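Local coordinates for protein twin-arginine translocation pathway signal (Rhodoferax ferrireducens, PDB 5IM2) that probably serves as the extracytoplasmic solute-binding component of a TRAP transporter and binds benzoate, at residues T48-Q60 with R82-G94. Sequence-based numbering, arbitrary orientation.
With BEZ (benzoic acid), chain B.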
ATOM      1  N   THR A  48     -17.496  -8.820  26.788  1.00 49.92           N
ATOM      2  CA  THR A  48     -17.053  -9.387  25.513  1.00 50.13           C
ATOM      3  C   THR A  48     -17.594  -8.595  24.322  1.00 50.83           C
ATOM      4  O   THR A  48     -18.695  -8.054  24.342  1.00 43.08           O
ATOM      5  CB  THR A  48     -17.479 -10.863  25.378  1.00 58.12           C
ATOM      6  OG1 THR A  48     -16.919 -11.611  26.462  1.00 76.66           O
ATOM      7  CG2 THR A  48     -16.995 -11.479  24.079  1.00 45.01           C
ATOM      8  N   VAL A  49     -16.800  -8.513  23.268  1.00 46.43           N
ATOM      9  CA  VAL A  49     -17.204  -7.759  22.096  1.00 40.04           C
ATOM     10  C   VAL A  49     -16.654  -8.483  20.879  1.00 37.29           C
ATOM     11  O   VAL A  49     -15.515  -8.958  20.879  1.00 36.83           O
ATOM     12  CB  VAL A  49     -16.734  -6.288  22.188  1.00 34.79           C
ATOM     13  CG1 VAL A  49     -15.214  -6.183  22.199  1.00 39.89           C
ATOM     14  CG2 VAL A  49     -17.278  -5.497  21.040  1.00 38.24           C
ATOM     15  N   THR A  50     -17.480  -8.602  19.852  1.00 30.01           N
ATOM     16  CA  THR A  50     -17.067  -9.228  18.606  1.00 25.88           C
ATOM     17  C   THR A  50     -17.025  -8.149  17.536  1.00 23.36           C
ATOM     18  O   THR A  50     -18.036  -7.497  17.265  1.00 34.86           O
ATOM     19  CB  THR A  50     -18.016 -10.367  18.234  1.00 33.28           C
ATOM     20  OG1 THR A  50     -18.170 -11.225  19.368  1.00 41.61           O
ATOM     21  CG2 THR A  50     -17.474 -11.191  17.069  1.00 30.11           C
ATOM     22  N   LEU A  51     -15.855  -7.955  16.949  1.00 24.18           N
ATOM     23  CA  LEU A  51     -15.644  -6.944  15.926  1.00 21.20           C
ATOM     24  C   LEU A  51     -15.558  -7.610  14.563  1.00 24.59           C
ATOM     25  O   LEU A  51     -14.875  -8.627  14.403  1.00 30.84           O
ATOM     26  CB  LEU A  51     -14.357  -6.159  16.203  1.00 24.25           C
ATOM     27  CG  LEU A  51     -14.291  -5.451  17.551  1.00 24.65           C
ATOM     28  CD1 LEU A  51     -12.908  -4.872  17.759  1.00 22.95           C
ATOM     29  CD2 LEU A  51     -15.347  -4.372  17.694  1.00 22.61           C
ATOM     30  N   LYS A  52     -16.226  -7.016  13.572  1.00 20.65           N
ATOM     31  CA  LYS A  52     -16.158  -7.493  12.200  1.00 23.33           C
ATOM     32  C   LYS A  52     -15.008  -6.819  11.463  1.00 26.93           C
ATOM     33  O   LYS A  52     -14.935  -5.585  11.407  1.00 24.35           O
ATOM     34  CB  LYS A  52     -17.467  -7.223  11.471  1.00 24.64           C
ATOM     35  CG  LYS A  52     -18.625  -7.976  12.062  1.00 30.97           C
ATOM     36  CD  LYS A  52     -19.892  -7.724  11.227  1.00 39.68           C
ATOM     37  CE  LYS A  52     -21.138  -8.222  11.930  1.00 55.49           C
ATOM     38  NZ  LYS A  52     -22.121  -7.114  12.068  1.00 62.45           N
ATOM     39  N   PHE A  53     -14.135  -7.638  10.883  1.00 22.17           N
ATOM     40  CA  PHE A  53     -12.958  -7.203  10.121  1.00 22.51           C
ATOM     41  C   PHE A  53     -13.142  -7.615   8.658  1.00 24.24           C
ATOM     42  O   PHE A  53     -13.485  -8.766   8.384  1.00 21.33           O
ATOM     43  CB  PHE A  53     -11.709  -7.849  10.721  1.00 21.06           C
ATOM     44  CG  PHE A  53     -10.405  -7.443  10.079  1.00 21.64           C
ATOM     45  CD1 PHE A  53      -9.998  -7.982   8.867  1.00 19.18           C
ATOM     46  CD2 PHE A  53      -9.537  -6.597  10.745  1.00 31.15           C
ATOM     47  CE1 PHE A  53      -8.789  -7.643   8.304  1.00 22.29           C
ATOM     48  CE2 PHE A  53      -8.321  -6.246  10.177  1.00 36.17           C
ATOM     49  CZ  PHE A  53      -7.958  -6.767   8.936  1.00 25.19           C
ATOM     50  N   HIS A  54     -12.959  -6.676   7.713  1.00 20.10           N
ATOM     51  CA  HIS A  54     -13.161  -6.947   6.293  1.00 17.08           C
ATOM     52  C   HIS A  54     -11.991  -6.421   5.476  1.00 18.11           C
ATOM     53  O   HIS A  54     -11.535  -5.298   5.706  1.00 19.34           O
ATOM     54  CB  HIS A  54     -14.472  -6.272   5.777  1.00 19.50           C
ATOM     55  CG  HIS A  54     -15.037  -6.843   4.514  1.00 23.38           C
ATOM     56  ND1 HIS A  54     -15.916  -6.127   3.732  1.00 23.20           N
ATOM     57  CD2 HIS A  54     -14.928  -8.062   3.931  1.00 21.48           C
ATOM     58  CE1 HIS A  54     -16.283  -6.856   2.693  1.00 23.12           C
ATOM     59  NE2 HIS A  54     -15.692  -8.034   2.788  1.00 20.41           N
ATOM     60  N   THR A  55     -11.558  -7.193   4.479  1.00 18.22           N
ATOM     61  CA  THR A  55     -10.533  -6.717   3.554  1.00 16.05           C
ATOM     62  C   THR A  55     -10.615  -7.500   2.254  1.00 16.12           C
ATOM     63  O   THR A  55     -11.429  -8.418   2.099  1.00 17.79           O
ATOM     64  CB  THR A  55      -9.137  -6.838   4.195  1.00 16.96           C
ATOM     65  OG1 THR A  55      -8.138  -6.249   3.356  1.00 17.71           O
ATOM     66  CG2 THR A  55      -8.763  -8.290   4.447  1.00 18.84           C
ATOM     67  N   PHE A  56      -9.745  -7.138   1.314  1.00 22.49           N
ATOM     68  CA  PHE A  56      -9.785  -7.665  -0.046  1.00 18.46           C
ATOM     69  C   PHE A  56      -8.713  -8.727  -0.300  1.00 20.48           C
ATOM     70  O   PHE A  56      -8.711  -9.362  -1.371  1.00 18.73           O
ATOM     71  CB  PHE A  56      -9.642  -6.495  -1.053  1.00 16.45           C
ATOM     72  CG  PHE A  56      -8.302  -5.794  -0.972  1.00 15.68           C
ATOM     73  CD1 PHE A  56      -7.231  -6.220  -1.737  1.00 15.97           C
ATOM     74  CD2 PHE A  56      -8.108  -4.707  -0.138  1.00 16.50           C
ATOM     75  CE1 PHE A  56      -6.000  -5.597  -1.648  1.00 17.37           C
ATOM     76  CE2 PHE A  56      -6.867  -4.084  -0.049  1.00 18.43           C
ATOM     77  CZ  PHE A  56      -5.822  -4.525  -0.822  1.00 15.83           C
ATOM     78  N   MET A  57      -7.836  -8.975   0.685  1.00 18.62           N
ATOM     79  CA  MET A  57      -6.765  -9.945   0.538  1.00 17.60           C
ATOM     80  C   MET A  57      -7.320 -11.361   0.529  1.00 20.46           C
ATOM     81  O   MET A  57      -8.300 -11.673   1.210  1.00 23.98           O
ATOM     82  CB  MET A  57      -5.760  -9.811   1.684  1.00 16.37           C
ATOM     83  CG  MET A  57      -5.055  -8.460   1.753  1.00 17.06           C
ATOM     84  SD  MET A  57      -4.242  -7.976   0.211  1.00 19.17           S
ATOM     85  CE  MET A  57      -2.975  -9.245   0.060  1.00 27.93           C
ATOM     86  N   ALA A  58      -6.672 -12.215  -0.253  1.00 21.21           N
ATOM     87  CA  ALA A  58      -6.939 -13.640  -0.204  1.00 24.60           C
ATOM     88  C   ALA A  58      -6.448 -14.212   1.118  1.00 24.05           C
ATOM     89  O   ALA A  58      -5.422 -13.774   1.639  1.00 23.32           O
ATOM     90  CB  ALA A  58      -6.227 -14.347  -1.342  1.00 26.68           C
ATOM     91  N   PRO A  59      -7.125 -15.224   1.665  1.00 23.48           N
ATOM     92  CA  PRO A  59      -6.635 -15.795   2.933  1.00 23.54           C
ATOM     93  C   PRO A  59      -5.244 -16.420   2.846  1.00 27.67           C
ATOM     94  O   PRO A  59      -4.515 -16.419   3.845  1.00 24.31           O
ATOM     95  CB  PRO A  59      -7.703 -16.838   3.293  1.00 30.89           C
ATOM     96  CG  PRO A  59      -8.410 -17.131   2.048  1.00 28.89           C
ATOM     97  CD  PRO A  59      -8.358 -15.872   1.208  1.00 23.06           C
ATOM     98  N   GLN A  60      -4.822 -16.914   1.687  1.00 24.21           N
ATOM     99  CA  GLN A  60      -3.519 -17.560   1.596  1.00 29.21           C
ATOM    100  C   GLN A  60      -2.378 -16.572   1.325  1.00 40.30           C
ATOM    101  O   GLN A  60      -1.292 -16.979   0.900  1.00 58.61           O
ATOM    102  CB  GLN A  60      -3.559 -18.658   0.534  1.00 31.96           C
ATOM    103  CG  GLN A  60      -4.419 -19.853   0.978  1.00 45.63           C
ATOM    104  CD  GLN A  60      -4.101 -20.312   2.408  1.00 48.73           C
ATOM    105  OE1 GLN A  60      -2.948 -20.587   2.738  1.00 47.15           O
ATOM    106  NE2 GLN A  60      -5.124 -20.361   3.267  1.00 47.39           N
ATOM    107  N   ARG A  82     -11.482 -11.232  25.576  1.00 36.27           N
ATOM    108  CA  ARG A  82     -12.690 -10.423  25.663  1.00 29.46           C
ATOM    109  C   ARG A  82     -12.991  -9.728  24.352  1.00 35.07           C
ATOM    110  O   ARG A  82     -14.148  -9.372  24.104  1.00 36.73           O
ATOM    111  CB  ARG A  82     -12.576  -9.397  26.777  1.00 30.79           C
ATOM    112  CG  ARG A  82     -12.364 -10.037  28.120  1.00 30.79           C
ATOM    113  CD  ARG A  82     -13.040  -9.290  29.231  1.00 48.56           C
ATOM    114  NE  ARG A  82     -12.642  -7.893  29.343  1.00 53.73           N
ATOM    115  CZ  ARG A  82     -11.436  -7.476  29.714  1.00 69.67           C
ATOM    116  NH1 ARG A  82     -10.468  -8.339  29.980  1.00 82.93           N
ATOM    117  NH2 ARG A  82     -11.194  -6.180  29.805  1.00 80.18           N
ATOM    118  N   ILE A  83     -11.980  -9.514  23.515  1.00 25.43           N
ATOM    119  CA  ILE A  83     -12.182  -8.988  22.170  1.00 25.89           C
ATOM    120  C   ILE A  83     -12.038 -10.141  21.185  1.00 32.33           C
ATOM    121  O   ILE A  83     -10.969 -10.755  21.081  1.00 29.86           O
ATOM    122  CB  ILE A  83     -11.199  -7.863  21.828  1.00 27.86           C
ATOM    123  CG1 ILE A  83     -11.233  -6.738  22.869  1.00 36.05           C
ATOM    124  CG2 ILE A  83     -11.533  -7.316  20.429  1.00 26.26           C
ATOM    125  CD1 ILE A  83     -10.161  -5.657  22.628  1.00 35.30           C
ATOM    126  N   GLN A  84     -13.111 -10.429  20.458  1.00 25.16           N
ATOM    127  CA  GLN A  84     -13.122 -11.476  19.454  1.00 24.38           C
ATOM    128  C   GLN A  84     -13.439 -10.852  18.101  1.00 25.42           C
ATOM    129  O   GLN A  84     -14.055  -9.791  18.023  1.00 31.48           O
ATOM    130  CB  GLN A  84     -14.151 -12.559  19.771  1.00 36.26           C
ATOM    131  CG  GLN A  84     -13.855 -13.337  21.060  1.00 51.81           C
ATOM    132  CD  GLN A  84     -12.520 -14.054  21.006  1.00 78.36           C
ATOM    133  OE1 GLN A  84     -12.102 -14.539  19.954  1.00 84.19           O
ATOM    134  NE2 GLN A  84     -11.836 -14.115  22.144  1.00 92.68           N
ATOM    135  N   PHE A  85     -13.020 -11.517  17.035  1.00 25.70           N
ATOM    136  CA  PHE A  85     -13.241 -11.006  15.690  1.00 26.33           C
ATOM    137  C   PHE A  85     -14.007 -12.003  14.840  1.00 33.69           C
ATOM    138  O   PHE A  85     -13.751 -13.212  14.898  1.00 28.40           O
ATOM    139  CB  PHE A  85     -11.942 -10.710  15.018  1.00 25.22           C
ATOM    140  CG  PHE A  85     -11.160  -9.610  15.676  1.00 24.04           C
ATOM    141  CD1 PHE A  85     -10.272  -9.893  16.712  1.00 27.98           C
ATOM    142  CD2 PHE A  85     -11.303  -8.300  15.253  1.00 21.28           C
ATOM    143  CE1 PHE A  85      -9.550  -8.903  17.308  1.00 25.64           C
ATOM    144  CE2 PHE A  85     -10.582  -7.283  15.858  1.00 22.91           C
ATOM    145  CZ  PHE A  85      -9.701  -7.587  16.885  1.00 25.31           C
ATOM    146  N   GLU A  86     -14.945 -11.481  14.049  1.00 29.77           N
ATOM    147  CA  GLU A  86     -15.485 -12.187  12.891  1.00 25.98           C
ATOM    148  C   GLU A  86     -14.803 -11.551  11.695  1.00 30.83           C
ATOM    149  O   GLU A  86     -15.079 -10.392  11.361  1.00 29.03           O
ATOM    150  CB  GLU A  86     -17.004 -12.083  12.790  1.00 30.68           C
ATOM    151  CG  GLU A  86     -17.710 -12.863  13.861  1.00 38.82           C
ATOM    152  CD  GLU A  86     -19.198 -12.706  13.785  1.00 47.72           C
ATOM    153  OE1 GLU A  86     -19.653 -11.574  13.502  1.00 46.07           O
ATOM    154  OE2 GLU A  86     -19.903 -13.714  13.998  1.00 61.47           O
ATOM    155  N   ALA A  87     -13.852 -12.273  11.120  1.00 23.08           N
ATOM    156  CA  ALA A  87     -12.957 -11.729  10.117  1.00 23.73           C
ATOM    157  C   ALA A  87     -13.353 -12.245   8.741  1.00 21.66           C
ATOM    158  O   ALA A  87     -13.638 -13.426   8.576  1.00 23.79           O
ATOM    159  CB  ALA A  87     -11.514 -12.109  10.419  1.00 26.83           C
ATOM    160  N   TYR A  88     -13.275 -11.372   7.746  1.00 19.47           N
ATOM    161  CA  TYR A  88     -13.725 -11.697   6.391  1.00 22.66           C
ATOM    162  C   TYR A  88     -12.688 -11.255   5.365  1.00 21.35           C
ATOM    163  O   TYR A  88     -12.521 -10.036   5.140  1.00 18.89           O
ATOM    164  CB  TYR A  88     -15.066 -11.044   6.127  1.00 21.57           C
ATOM    165  CG  TYR A  88     -16.119 -11.545   7.079  1.00 22.25           C
ATOM    166  CD1 TYR A  88     -16.696 -12.790   6.901  1.00 22.70           C
ATOM    167  CD2 TYR A  88     -16.510 -10.793   8.167  1.00 21.77           C
ATOM    168  CE1 TYR A  88     -17.664 -13.261   7.769  1.00 23.96           C
ATOM    169  CE2 TYR A  88     -17.487 -11.254   9.036  1.00 22.93           C
ATOM    170  CZ  TYR A  88     -18.046 -12.499   8.837  1.00 23.99           C
ATOM    171  OH  TYR A  88     -19.016 -13.008   9.690  1.00 26.29           O
ATOM    172  N   PRO A  89     -11.931 -12.175   4.780  1.00 22.39           N
ATOM    173  CA  PRO A  89     -11.021 -11.825   3.691  1.00 22.08           C
ATOM    174  C   PRO A  89     -11.760 -11.795   2.348  1.00 21.93           C
ATOM    175  O   PRO A  89     -12.943 -12.073   2.272  1.00 20.00           O
ATOM    176  CB  PRO A  89      -9.996 -12.946   3.736  1.00 20.35           C
ATOM    177  CG  PRO A  89     -10.827 -14.156   4.156  1.00 23.84           C
ATOM    178  CD  PRO A  89     -11.918 -13.629   5.064  1.00 24.00           C
ATOM    179  N   ALA A  90     -11.018 -11.450   1.282  1.00 22.52           N
ATOM    180  CA  ALA A  90     -11.449 -11.718  -0.098  1.00 21.73           C
ATOM    181  C   ALA A  90     -12.807 -11.077  -0.412  1.00 21.59           C
ATOM    182  O   ALA A  90     -13.652 -11.638  -1.142  1.00 22.75           O
ATOM    183  CB  ALA A  90     -11.471 -13.218  -0.344  1.00 24.72           C
ATOM    184  N   MET A  91     -13.033  -9.902   0.170  1.00 19.86           N
ATOM    185  CA  MET A  91     -14.303  -9.168   0.055  1.00 23.17           C
ATOM    186  C   MET A  91     -15.523 -10.061   0.273  1.00 27.78           C
ATOM    187  O   MET A  91     -16.559  -9.886  -0.362  1.00 26.72           O
ATOM    188  CB  MET A  91     -14.402  -8.469  -1.304  1.00 23.02           C
ATOM    189  CG  MET A  91     -13.344  -7.407  -1.527  1.00 24.07           C
ATOM    190  SD  MET A  91     -13.287  -6.108  -0.273  1.00 21.51           S
ATOM    191  CE  MET A  91     -14.924  -5.448  -0.285  1.00 25.74           C
ATOM    192  N   GLN A  92     -15.442 -10.991   1.233  1.00 21.79           N
ATOM    193  CA  GLN A  92     -16.504 -11.988   1.371  1.00 28.28           C
ATOM    194  C   GLN A  92     -17.829 -11.396   1.805  1.00 32.93           C
ATOM    195  O   GLN A  92     -18.867 -12.039   1.621  1.00 37.14           O
ATOM    196  CB  GLN A  92     -16.113 -13.052   2.391  1.00 22.08           C
ATOM    197  CG  GLN A  92     -15.221 -14.088   1.800  1.00 24.19           C
ATOM    198  CD  GLN A  92     -14.603 -14.936   2.841  1.00 25.47           C
ATOM    199  OE1 GLN A  92     -14.873 -14.783   4.049  1.00 24.30           O
ATOM    200  NE2 GLN A  92     -13.765 -15.847   2.408  1.00 31.71           N
ATOM    201  N   LEU A  93     -17.828 -10.212   2.405  1.00 27.74           N
ATOM    202  CA  LEU A  93     -19.065  -9.561   2.803  1.00 28.74           C
ATOM    203  C   LEU A  93     -19.638  -8.659   1.722  1.00 39.52           C
ATOM    204  O   LEU A  93     -20.581  -7.912   1.997  1.00 45.73           O
ATOM    205  CB  LEU A  93     -18.850  -8.754   4.068  1.00 30.87           C
ATOM    206  CG  LEU A  93     -18.437  -9.521   5.310  1.00 36.94           C
ATOM    207  CD1 LEU A  93     -18.431  -8.553   6.476  1.00 42.33           C
ATOM    208  CD2 LEU A  93     -19.385 -10.697   5.564  1.00 33.02           C
ATOM    209  N   GLY A  94     -19.084  -8.688   0.522  1.00 33.17           N
ATOM    210  CA  GLY A  94     -19.665  -7.958  -0.583  1.00 27.72           C
ATOM    211  C   GLY A  94     -18.987  -6.617  -0.817  1.00 26.66           C
ATOM    212  O   GLY A  94     -18.398  -6.008   0.077  1.00 26.34           O
TER
HETATM  213  C   BEZ B 401      -1.856  -3.362  -4.749  1.00 12.40           C
HETATM  214  O1  BEZ B 401      -0.945  -2.992  -5.544  1.00 13.97           O
HETATM  215  O2  BEZ B 401      -3.051  -3.099  -5.019  1.00 17.04           O
HETATM  216  C1  BEZ B 401      -1.506  -4.139  -3.515  1.00 13.02           C
HETATM  217  C2  BEZ B 401      -2.511  -4.530  -2.636  1.00 15.01           C
HETATM  218  C3  BEZ B 401      -2.165  -5.280  -1.511  1.00 15.09           C
HETATM  219  C4  BEZ B 401      -0.838  -5.600  -1.275  1.00 11.97           C
HETATM  220  C5  BEZ B 401       0.158  -5.187  -2.138  1.00 16.58           C
HETATM  221  C6  BEZ B 401      -0.181  -4.446  -3.275  1.00 16.22           C
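With CG turned nearly opposite the backbone N (chi1 -160°), the His54 ring swings across to the turn after strand 83-88, where the backbone sets Leu93 CB over one ring face, 3.7 Å from the centroid; Leu93 chi1 (-62°) then carries CD2 over the centre of the Tyr88 ring. The contact joins the two parallel strands of a beta-alpha-beta unit (strand 49-55, helix 62-78, strand 83-88), together with the turn that follows the second strand, at the edge of a five-stranded mixed sheet. Over the opposite face of His54 sits Met91 SD, 4.6 Å from the centroid; a flat, polar-edged ring suits this place between two apolar side chains, while its ND1 is hydrogen-bonded to Gln103. With an alanine in its place, Leu93 and Met91 would probably lose the ring between them and Gln103 its imidazole partner. Backbone bonds alternate regularly along the strands, from Val49 N to Arg82 O through Thr55 N to Tyr88 O. On the other face, Leu51 CB lies 3.8 Å from Phe85 CD2; apolar groups suit this side, where Phe85 packs on Met72 of helix 62-78 and both on Ile111. Beyond the strands, Met91 N bonds Thr55 O at 2.9 Å, tying the start of the turn to the residue before Phe56 and Met57 of the ligand pocket. There the Phe56 ring meets benzoate edge-on, CZ lying 3.8 Å from C2.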